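Side-chain contacts in alcohol dehydrogenase, zinc-containing (Streptococcus pneumoniae serotype 2, PDB 5YLN), which binds zinc and probably interconverts alcohols and aldehydes or ketones with NAD as the cofactor: residues S327-E330 and K331-V335; C97-K101 and K102-A106; F255-C258 and Q259-G263; S78-K81 and K82-V86. One frame throughout, in Å; residues are numbered along the deposited sequence.

Contact 1. Residues S327-E330 and K331-V335; sequences SEIE and KAYEV
I329 and Y333 lie side by side, one turn apart at the start of helix 329-337, both pointing the same way, and E328 and K331 do likewise on another side of the helix start. E328 occupies the N-cap position, and its carbonyl O accepts A332 N. On the inner side, I329 CG1 rests 3.9 Å from Y333 CD1. With CG1 anti to the backbone N (chi1 -174°), the isoleucine branch runs alongside the ring instead of turning away from it. The same ring has I329 O at its edge, in plane, 3.5 Å from Y333 CD1, while that oxygen also takes the helical bond from Y333 N at 3.0 Å. Y333 reaches on to Q124 with its hydroxyl and packs among I41, L62 and residues of helix 43-50, which places the tyrosine near the zinc ligands C42 and H64, whose side chains are each about 8 Å from its own. On the outer side the meeting is between a carboxylate oxygen and aliphatic carbons: E328 brings OE1 to 3.4 Å from K331 CD. The ammonium group turns off at the last torsion, chi4 -86°, which sets NZ 4.7 Å from E328 OE1; opposite charges are near here without contact, and the closest approach of the two side chains is OE1 to K331 CE, 3.3 Å.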
loop_
_atom_site.group_PDB
_atom_site.type_symbol
_atom_site.label_atom_id
_atom_site.label_comp_id
_atom_site.label_asym_id
_atom_site.label_seq_id
_atom_site.Cartn_x
_atom_site.Cartn_y
_atom_site.Cartn_z
ATOM N N SER A 327 -34.117 -24.887 7.879
ATOM C CA SER A 327 -34.291 -26.266 7.438
ATOM C C SER A 327 -34.224 -26.393 5.925
ATOM O O SER A 327 -34.084 -27.507 5.411
ATOM C CB SER A 327 -35.622 -26.814 7.934
ATOM O OG SER A 327 -36.658 -25.933 7.563
ATOM N N GLU A 328 -34.330 -25.282 5.199
ATOM C CA GLU A 328 -34.177 -25.296 3.754
ATOM C C GLU A 328 -32.843 -24.679 3.333
ATOM O O GLU A 328 -32.728 -24.130 2.237
ATOM C CB GLU A 328 -35.350 -24.575 3.085
ATOM C CG GLU A 328 -36.745 -25.143 3.429
ATOM C CD GLU A 328 -37.058 -26.498 2.756
ATOM O OE1 GLU A 328 -36.186 -27.034 2.037
ATOM O OE2 GLU A 328 -38.183 -27.030 2.942
ATOM N N ILE A 329 -31.824 -24.774 4.195
ATOM C CA ILE A 329 -30.537 -24.158 3.893
ATOM C C ILE A 329 -29.913 -24.738 2.621
ATOM O O ILE A 329 -29.240 -24.012 1.880
ATOM C CB ILE A 329 -29.594 -24.286 5.103
ATOM C CG1 ILE A 329 -28.308 -23.524 4.838
ATOM C CG2 ILE A 329 -29.315 -25.761 5.400
ATOM C CD1 ILE A 329 -27.685 -22.889 6.067
ATOM N N GLU A 330 -30.140 -26.026 2.329
ATOM C CA GLU A 330 -29.682 -26.602 1.062
ATOM C C GLU A 330 -30.201 -25.811 -0.133
ATOM O O GLU A 330 -29.454 -25.517 -1.068
ATOM C CB GLU A 330 -30.124 -28.066 0.931
ATOM C CG GLU A 330 -29.592 -29.010 1.988
ATOM C CD GLU A 330 -28.735 -30.128 1.410
ATOM O OE1 GLU A 330 -28.666 -30.258 0.168
ATOM O OE2 GLU A 330 -28.122 -30.877 2.202
ATOM N N LYS A 331 -31.491 -25.482 -0.134
ATOM C CA LYS A 331 -32.028 -24.650 -1.208
ATOM C C LYS A 331 -31.366 -23.280 -1.235
ATOM O O LYS A 331 -31.159 -22.711 -2.313
ATOM C CB LYS A 331 -33.536 -24.472 -1.056
ATOM C CG LYS A 331 -34.386 -25.668 -1.421
ATOM C CD LYS A 331 -35.795 -25.414 -0.924
ATOM C CE LYS A 331 -36.712 -26.608 -1.143
ATOM N NZ LYS A 331 -37.310 -26.573 -2.499
ATOM N N ALA A 332 -31.069 -22.718 -0.059
ATOM C CA ALA A 332 -30.456 -21.391 -0.002
ATOM C C ALA A 332 -29.094 -21.389 -0.691
ATOM O O ALA A 332 -28.766 -20.471 -1.450
ATOM C CB ALA A 332 -30.324 -20.921 1.453
ATOM N N TYR A 333 -28.286 -22.414 -0.425
ATOM C CA TYR A 333 -27.008 -22.570 -1.112
ATOM C C TYR A 333 -27.182 -22.731 -2.618
ATOM O O TYR A 333 -26.390 -22.194 -3.402
ATOM C CB TYR A 333 -26.267 -23.773 -0.540
ATOM C CG TYR A 333 -25.335 -23.381 0.572
ATOM C CD1 TYR A 333 -25.791 -23.279 1.884
ATOM C CD2 TYR A 333 -23.999 -23.106 0.312
ATOM C CE1 TYR A 333 -24.939 -22.913 2.910
ATOM C CE2 TYR A 333 -23.132 -22.736 1.335
ATOM C CZ TYR A 333 -23.609 -22.649 2.629
ATOM O OH TYR A 333 -22.763 -22.292 3.648
ATOM N N GLU A 334 -28.197 -23.485 -3.047
ATOM C CA GLU A 334 -28.434 -23.653 -4.478
ATOM C C GLU A 334 -28.679 -22.313 -5.165
ATOM O O GLU A 334 -28.184 -22.079 -6.274
ATOM C CB GLU A 334 -29.626 -24.585 -4.712
ATOM C CG GLU A 334 -30.063 -24.640 -6.165
ATOM C CD GLU A 334 -29.028 -25.297 -7.079
ATOM O OE1 GLU A 334 -28.193 -26.098 -6.587
ATOM O OE2 GLU A 334 -29.060 -25.005 -8.295
ATOM N N VAL A 335 -29.441 -21.422 -4.519
ATOM C CA VAL A 335 -29.775 -20.132 -5.121
ATOM C C VAL A 335 -28.555 -19.220 -5.133
ATOM O O VAL A 335 -28.257 -18.561 -6.135
ATOM C CB VAL A 335 -30.945 -19.484 -4.360
ATOM C CG1 VAL A 335 -31.028 -17.993 -4.674
ATOM C CG2 VAL A 335 -32.287 -20.211 -4.663
#

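Contact 2. Residues C97-K101 and K102-A106; sequences CYYCK and KGIYA. With ZN (zinc ion), chain F.
C97 and C100 both bind the zinc ion, SG of C97 at 2.4 Å and SG of C100 at 2.2 Å, in the four-cysteine structural zinc lobe of this dehydrogenase family; C94 and C108 complete the site. C97 SG also accepts the backbone N-H of C100 at 3.4 Å, a nearly straight bond (168°) that ties the two ligands together through the loop. The chain then turns: Y99 O takes I104 N at 3.0 Å, and a weak bond from K102 N. G103 N bonds to C100 O at 3.0 Å. Packing spreads outward from there. Y98 carries CG anti to the backbone N (chi1 178°), beside the carbonyl carbon, where its ring meets K102. The lysine runs out extended as far as CE and slants across that ring, with K102 CE 3.5 Å from Y98 CE1, while R240 of the second subunit makes a cation-pi contact with the same tyrosine. Y99 and I104 approach loosely through their CD1 atoms, and they too meet the second subunit, at R240 and D265 respectively. Beside the metal, the Y105 ring lies obliquely to C100 in a sulfur-aromatic contact: the zinc-bound SG stands 3.9 Å from Y105 CD1.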
loop_
_atom_site.group_PDB
_atom_site.type_symbol
_atom_site.label_atom_id
_atom_site.label_comp_id
_atom_site.label_asym_id
_atom_site.label_seq_id
_atom_site.Cartn_x
_atom_site.Cartn_y
_atom_site.Cartn_z
ATOM N N CYS A 97 -4.714 -8.830 23.429
ATOM C CA CYS A 97 -3.436 -9.276 22.892
ATOM C C CYS A 97 -2.766 -8.158 22.087
ATOM O O CYS A 97 -3.298 -7.060 21.930
ATOM C CB CYS A 97 -3.627 -10.510 22.022
ATOM S SG CYS A 97 -4.462 -10.086 20.477
ATOM N N TYR A 98 -1.598 -8.476 21.527
ATOM C CA TYR A 98 -0.812 -7.503 20.776
ATOM C C TYR A 98 -1.643 -6.842 19.673
ATOM O O TYR A 98 -1.604 -5.618 19.499
ATOM C CB TYR A 98 0.439 -8.194 20.213
ATOM C CG TYR A 98 1.332 -7.319 19.368
ATOM C CD1 TYR A 98 1.077 -7.141 18.016
ATOM C CD2 TYR A 98 2.434 -6.676 19.920
ATOM C CE1 TYR A 98 1.880 -6.343 17.237
ATOM C CE2 TYR A 98 3.255 -5.870 19.141
ATOM C CZ TYR A 98 2.969 -5.712 17.798
ATOM O OH TYR A 98 3.759 -4.917 17.008
ATOM N N TYR A 99 -2.435 -7.637 18.938
ATOM C CA TYR A 99 -3.156 -7.077 17.799
ATOM C C TYR A 99 -4.492 -6.478 18.198
ATOM O O TYR A 99 -4.917 -5.491 17.592
ATOM C CB TYR A 99 -3.324 -8.132 16.696
ATOM C CG TYR A 99 -2.009 -8.363 16.004
ATOM C CD1 TYR A 99 -1.346 -7.296 15.395
ATOM C CD2 TYR A 99 -1.397 -9.621 16.002
ATOM C CE1 TYR A 99 -0.122 -7.478 14.775
ATOM C CE2 TYR A 99 -0.176 -9.813 15.391
ATOM C CZ TYR A 99 0.462 -8.728 14.786
ATOM O OH TYR A 99 1.669 -8.889 14.175
ATOM N N CYS A 100 -5.167 -7.050 19.198
ATOM C CA CYS A 100 -6.404 -6.446 19.696
ATOM C C CYS A 100 -6.148 -5.056 20.273
ATOM O O CYS A 100 -6.992 -4.158 20.158
ATOM C CB CYS A 100 -7.048 -7.344 20.752
ATOM S SG CYS A 100 -7.952 -8.771 20.075
ATOM N N LYS A 101 -5.001 -4.868 20.921
ATOM C CA LYS A 101 -4.672 -3.540 21.425
ATOM C C LYS A 101 -4.533 -2.519 20.298
ATOM O O LYS A 101 -4.733 -1.326 20.531
ATOM C CB LYS A 101 -3.399 -3.609 22.273
ATOM C CG LYS A 101 -3.656 -4.169 23.673
ATOM C CD LYS A 101 -4.661 -3.288 24.424
ATOM C CE LYS A 101 -4.815 -3.703 25.869
ATOM N NZ LYS A 101 -3.493 -3.887 26.521
ATOM N N LYS A 102 -4.239 -2.965 19.078
ATOM C CA LYS A 102 -4.181 -2.088 17.920
ATOM C C LYS A 102 -5.522 -1.948 17.208
ATOM O O LYS A 102 -5.611 -1.180 16.247
ATOM C CB LYS A 102 -3.131 -2.593 16.924
ATOM C CG LYS A 102 -1.693 -2.577 17.446
ATOM C CD LYS A 102 -0.731 -3.188 16.428
ATOM C CE LYS A 102 0.718 -3.078 16.886
ATOM N NZ LYS A 102 1.217 -1.671 16.867
ATOM N N GLY A 103 -6.568 -2.644 17.652
ATOM C CA GLY A 103 -7.809 -2.664 16.896
ATOM C C GLY A 103 -7.807 -3.578 15.679
ATOM O O GLY A 103 -8.774 -3.566 14.901
ATOM N N ILE A 104 -6.769 -4.394 15.510
ATOM C CA ILE A 104 -6.654 -5.302 14.375
ATOM C C ILE A 104 -7.225 -6.656 14.785
ATOM O O ILE A 104 -6.495 -7.642 14.921
ATOM C CB ILE A 104 -5.189 -5.399 13.906
ATOM C CG1 ILE A 104 -4.617 -3.985 13.697
ATOM C CG2 ILE A 104 -5.058 -6.210 12.624
ATOM C CD1 ILE A 104 -3.151 -3.997 13.384
ATOM N N TYR A 105 -8.542 -6.709 14.998
ATOM C CA TYR A 105 -9.150 -7.924 15.530
ATOM C C TYR A 105 -9.012 -9.093 14.565
ATOM O O TYR A 105 -9.074 -10.248 14.998
ATOM C CB TYR A 105 -10.625 -7.688 15.875
ATOM C CG TYR A 105 -10.846 -6.525 16.838
ATOM C CD1 TYR A 105 -9.949 -6.269 17.875
ATOM C CD2 TYR A 105 -11.934 -5.669 16.690
ATOM C CE1 TYR A 105 -10.130 -5.208 18.747
ATOM C CE2 TYR A 105 -12.122 -4.594 17.558
ATOM C CZ TYR A 105 -11.221 -4.367 18.587
ATOM O OH TYR A 105 -11.395 -3.302 19.466
ATOM N N ALA A 106 -8.815 -8.805 13.275
ATOM C CA ALA A 106 -8.544 -9.822 12.272
ATOM C C ALA A 106 -7.345 -10.694 12.631
ATOM O O ALA A 106 -7.234 -11.821 12.121
ATOM C CB ALA A 106 -8.327 -9.141 10.912
HETATM ZN ZN ZN F . -6.763 -10.501 20.820
#

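Contact 3. Residues F255-C258 and Q259-G263; sequences FDFC and QKIIG
The last turns of helix 252-261 bring D256 against two side chains at once, Q259 and K260. Its carboxylate oxygen OD1 receives Q259 NE2 at 3.0 Å through the anti lone pair. The bond is nearly straight (164°), and OD1 lies in the amide plane, although the carboxylate and amide planes stand 84° apart. Q259 gets there with CG held between its backbone N and carbonyl carbon (chi1 74°), which swings the extended chain back toward D256. K260 NZ adds a salt bridge to the same OD1 at 3.1 Å, weak as a hydrogen bond. Two donors thus share one oxygen, which probably stabilises the charged form of the aspartate. The amide has further partners, E279 O for NE2 and D281 N for OE1, so it is fixed at both ends. In the Rossmann-type nucleotide-binding domain this helix packs against the parallel sheet, where C258 and I261 meet strands 174-178 and 242-247, and F257 extends between that sheet and helix 226-236. F257 CE2 touches I261 CG2 at 4.1 Å. On another side, the F255 ring meets Q259 obliquely, F255 CE2 to Q259 OE1 3.9 Å, and also packs on L282 of the second subunit.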
loop_
_atom_site.group_PDB
_atom_site.type_symbol
_atom_site.label_atom_id
_atom_site.label_comp_id
_atom_site.label_asym_id
_atom_site.label_seq_id
_atom_site.Cartn_x
_atom_site.Cartn_y
_atom_site.Cartn_z
ATOM N N PHE A 255 -7.240 -8.100 -10.568
ATOM C CA PHE A 255 -6.098 -7.372 -10.037
ATOM C C PHE A 255 -5.353 -6.676 -11.158
ATOM O O PHE A 255 -4.913 -5.529 -11.006
ATOM C CB PHE A 255 -5.140 -8.283 -9.274
ATOM C CG PHE A 255 -3.902 -7.557 -8.778
ATOM C CD1 PHE A 255 -3.928 -6.837 -7.580
ATOM C CD2 PHE A 255 -2.730 -7.546 -9.529
ATOM C CE1 PHE A 255 -2.814 -6.152 -7.132
ATOM C CE2 PHE A 255 -1.604 -6.865 -9.083
ATOM C CZ PHE A 255 -1.652 -6.166 -7.883
ATOM N N ASP A 256 -5.225 -7.346 -12.304
ATOM C CA ASP A 256 -4.503 -6.753 -13.417
ATOM C C ASP A 256 -5.228 -5.525 -13.960
ATOM O O ASP A 256 -4.594 -4.512 -14.281
ATOM C CB ASP A 256 -4.309 -7.784 -14.522
ATOM C CG ASP A 256 -3.528 -7.224 -15.683
ATOM O OD1 ASP A 256 -2.382 -6.766 -15.463
ATOM O OD2 ASP A 256 -4.068 -7.220 -16.808
ATOM N N PHE A 257 -6.557 -5.606 -14.082
ATOM C CA PHE A 257 -7.355 -4.459 -14.509
ATOM C C PHE A 257 -7.135 -3.263 -13.577
ATOM O O PHE A 257 -6.898 -2.135 -14.031
ATOM C CB PHE A 257 -8.832 -4.853 -14.533
ATOM C CG PHE A 257 -9.721 -3.879 -15.242
ATOM C CD1 PHE A 257 -9.928 -3.976 -16.613
ATOM C CD2 PHE A 257 -10.379 -2.889 -14.543
ATOM C CE1 PHE A 257 -10.762 -3.070 -17.266
ATOM C CE2 PHE A 257 -11.208 -1.995 -15.178
ATOM C CZ PHE A 257 -11.400 -2.072 -16.537
ATOM N N CYS A 258 -7.207 -3.503 -12.266
ATOM C CA CYS A 258 -7.027 -2.439 -11.284
ATOM C C CYS A 258 -5.703 -1.718 -11.474
ATOM O O CYS A 258 -5.637 -0.485 -11.363
ATOM C CB CYS A 258 -7.108 -3.013 -9.874
ATOM S SG CYS A 258 -8.783 -3.305 -9.331
ATOM N N GLN A 259 -4.632 -2.462 -11.763
ATOM C CA GLN A 259 -3.333 -1.813 -11.828
ATOM C C GLN A 259 -3.166 -1.044 -13.130
ATOM O O GLN A 259 -2.299 -0.172 -13.211
ATOM C CB GLN A 259 -2.200 -2.826 -11.603
ATOM C CG GLN A 259 -1.916 -3.765 -12.727
ATOM C CD GLN A 259 -0.737 -4.692 -12.417
ATOM O OE1 GLN A 259 0.085 -4.411 -11.533
ATOM N NE2 GLN A 259 -0.652 -5.804 -13.153
ATOM N N LYS A 260 -4.021 -1.299 -14.119
ATOM C CA LYS A 260 -3.992 -0.547 -15.364
ATOM C C LYS A 260 -4.773 0.771 -15.313
ATOM O O LYS A 260 -4.558 1.637 -16.169
ATOM C CB LYS A 260 -4.516 -1.428 -16.500
ATOM C CG LYS A 260 -3.554 -2.576 -16.813
ATOM C CD LYS A 260 -3.748 -3.079 -18.230
ATOM C CE LYS A 260 -2.520 -3.837 -18.745
ATOM N NZ LYS A 260 -1.863 -4.630 -17.674
ATOM N N ILE A 261 -5.670 0.958 -14.348
ATOM C CA ILE A 261 -6.531 2.136 -14.340
ATOM C C ILE A 261 -6.223 3.082 -13.199
ATOM O O ILE A 261 -6.779 4.188 -13.166
ATOM C CB ILE A 261 -8.025 1.750 -14.307
ATOM C CG1 ILE A 261 -8.362 0.939 -13.040
ATOM C CG2 ILE A 261 -8.384 0.995 -15.571
ATOM C CD1 ILE A 261 -9.869 0.962 -12.613
ATOM N N ILE A 262 -5.364 2.685 -12.266
ATOM C CA ILE A 262 -5.085 3.505 -11.111
ATOM C C ILE A 262 -4.211 4.682 -11.532
ATOM O O ILE A 262 -3.306 4.547 -12.357
ATOM C CB ILE A 262 -4.433 2.647 -10.015
ATOM C CG1 ILE A 262 -4.478 3.374 -8.683
ATOM C CG2 ILE A 262 -3.024 2.213 -10.404
ATOM C CD1 ILE A 262 -5.888 3.579 -8.164
ATOM N N GLY A 263 -4.525 5.866 -11.011
ATOM C CA GLY A 263 -3.779 7.056 -11.350
ATOM C C GLY A 263 -2.668 7.341 -10.369
ATOM O O GLY A 263 -2.530 6.654 -9.358
#

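Contact 4. Residues S78-K81 and K82-V86; sequences SNFK and KGDKV
D84 OD2 accepts the backbone N-H of K81 at 2.8 Å, approached from well above the carboxylate plane. The other oxygen, D84 OD1, offers its syn lone pair to K81 NZ in a salt bridge of 3.2 Å, so one lysine holds both ends of the carboxylate. The two side chains cross at about a right angle. K81 starts with CG between its own N and carbonyl carbon (chi1 67°) and bends at its last torsion, which returns the ammonium group to the aspartate; K81 CG also passes 3.5 Å from D84 OD1. The 3.2 Å bond from D84 N to K81 O closes a type II beta turn, K81 to D84, and the carboxylate bonds brace it. G83 takes the third position, where the positive phi (106°) would press any side chain against the preceding carbonyl O. The turn leads into strand 85-88 of the GroES-like domain, whose neighbours are strands 66-72 and 137-139. F80 CA comes to 3.3 Å from D84 OD2, and the ring and carboxylate planes stand 65° apart. F80 also stacks on H139. V86, two residues beyond the aspartate, lays CG1 obliquely to the phenyl group, 3.5 Å from F80 CE2.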
loop_
_atom_site.group_PDB
_atom_site.type_symbol
_atom_site.label_atom_id
_atom_site.label_comp_id
_atom_site.label_asym_id
_atom_site.label_seq_id
_atom_site.Cartn_x
_atom_site.Cartn_y
_atom_site.Cartn_z
ATOM N N SER A 78 -19.706 -9.710 31.130
ATOM C CA SER A 78 -20.285 -8.689 31.987
ATOM C C SER A 78 -21.293 -7.799 31.298
ATOM O O SER A 78 -22.210 -7.305 31.962
ATOM C CB SER A 78 -19.176 -7.819 32.598
ATOM O OG SER A 78 -18.425 -7.160 31.600
ATOM N N ASN A 79 -21.171 -7.597 29.990
ATOM C CA ASN A 79 -22.008 -6.636 29.295
ATOM C C ASN A 79 -23.125 -7.295 28.489
ATOM O O ASN A 79 -23.842 -6.599 27.760
ATOM C CB ASN A 79 -21.146 -5.755 28.390
ATOM C CG ASN A 79 -20.128 -4.911 29.180
ATOM O OD1 ASN A 79 -20.405 -4.461 30.296
ATOM N ND2 ASN A 79 -18.944 -4.728 28.610
ATOM N N PHE A 80 -23.288 -8.614 28.592
ATOM C CA PHE A 80 -24.395 -9.302 27.932
ATOM C C PHE A 80 -24.991 -10.314 28.896
ATOM O O PHE A 80 -24.303 -10.829 29.781
ATOM C CB PHE A 80 -23.947 -9.995 26.632
ATOM C CG PHE A 80 -23.430 -9.040 25.566
ATOM C CD1 PHE A 80 -22.080 -8.704 25.501
ATOM C CD2 PHE A 80 -24.299 -8.486 24.628
ATOM C CE1 PHE A 80 -21.608 -7.816 24.530
ATOM C CE2 PHE A 80 -23.834 -7.602 23.654
ATOM C CZ PHE A 80 -22.479 -7.257 23.613
ATOM N N LYS A 81 -26.284 -10.579 28.737
ATOM C CA LYS A 81 -26.983 -11.554 29.570
ATOM C C LYS A 81 -28.003 -12.294 28.718
ATOM O O LYS A 81 -28.249 -11.940 27.566
ATOM C CB LYS A 81 -27.706 -10.896 30.755
ATOM C CG LYS A 81 -28.878 -9.988 30.330
ATOM C CD LYS A 81 -29.398 -9.120 31.493
ATOM C CE LYS A 81 -30.586 -8.240 31.098
ATOM N NZ LYS A 81 -30.234 -7.227 30.064
ATOM N N LYS A 82 -28.638 -13.292 29.334
ATOM C CA LYS A 82 -29.656 -14.089 28.667
ATOM C C LYS A 82 -30.828 -13.222 28.227
ATOM O O LYS A 82 -31.441 -12.523 29.036
ATOM C CB LYS A 82 -30.152 -15.196 29.602
ATOM C CG LYS A 82 -31.221 -16.087 28.951
ATOM C CD LYS A 82 -31.619 -17.282 29.814
ATOM C CE LYS A 82 -32.643 -18.182 29.099
ATOM N NZ LYS A 82 -32.052 -18.976 27.981
ATOM N N GLY A 83 -31.170 -13.309 26.946
ATOM C CA GLY A 83 -32.285 -12.584 26.392
ATOM C C GLY A 83 -31.881 -11.407 25.543
ATOM O O GLY A 83 -32.699 -10.908 24.768
ATOM N N ASP A 84 -30.634 -10.975 25.651
ATOM C CA ASP A 84 -30.134 -9.878 24.835
ATOM C C ASP A 84 -30.179 -10.231 23.356
ATOM O O ASP A 84 -29.625 -11.248 22.930
ATOM C CB ASP A 84 -28.710 -9.541 25.258
ATOM C CG ASP A 84 -28.647 -8.895 26.635
ATOM O OD1 ASP A 84 -29.720 -8.605 27.207
ATOM O OD2 ASP A 84 -27.531 -8.685 27.147
ATOM N N LYS A 85 -30.854 -9.388 22.575
ATOM C CA LYS A 85 -30.834 -9.484 21.118
ATOM C C LYS A 85 -29.556 -8.820 20.614
ATOM O O LYS A 85 -29.328 -7.634 20.885
ATOM C CB LYS A 85 -32.067 -8.819 20.513
ATOM C CG LYS A 85 -31.992 -8.690 19.008
ATOM C CD LYS A 85 -33.343 -8.399 18.374
ATOM C CE LYS A 85 -33.142 -7.924 16.931
ATOM N NZ LYS A 85 -34.294 -8.223 16.035
ATOM N N VAL A 86 -28.705 -9.575 19.918
ATOM C CA VAL A 86 -27.376 -9.062 19.586
ATOM C C VAL A 86 -26.918 -9.484 18.191
ATOM O O VAL A 86 -27.379 -10.480 17.623
ATOM C CB VAL A 86 -26.325 -9.474 20.650
ATOM C CG1 VAL A 86 -26.625 -8.792 22.004
ATOM C CG2 VAL A 86 -26.254 -10.978 20.786
#

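How the contacts relate
Contacts 2 and 4 both belong to the GroES-like domain and are the closest pair, with centres 24 Å apart and nearest atoms about 12 Å apart; none of the four contacts touches another. Contact 2 supplies two of the four cysteines round one zinc ion, whereas contact 1 lies nearer the other metal: the Y333 side chain is about 10 Å from a zinc ion. Contacts 1 and 2 sit on opposite sides of the chain's centre, 35 Å between centres. Contact 3, in the Rossmann-type domain, lies far from contact 4, at 46 Å between centres, and both are away from the annotated sites. Contacts 2 and 3 also each meet the second subunit.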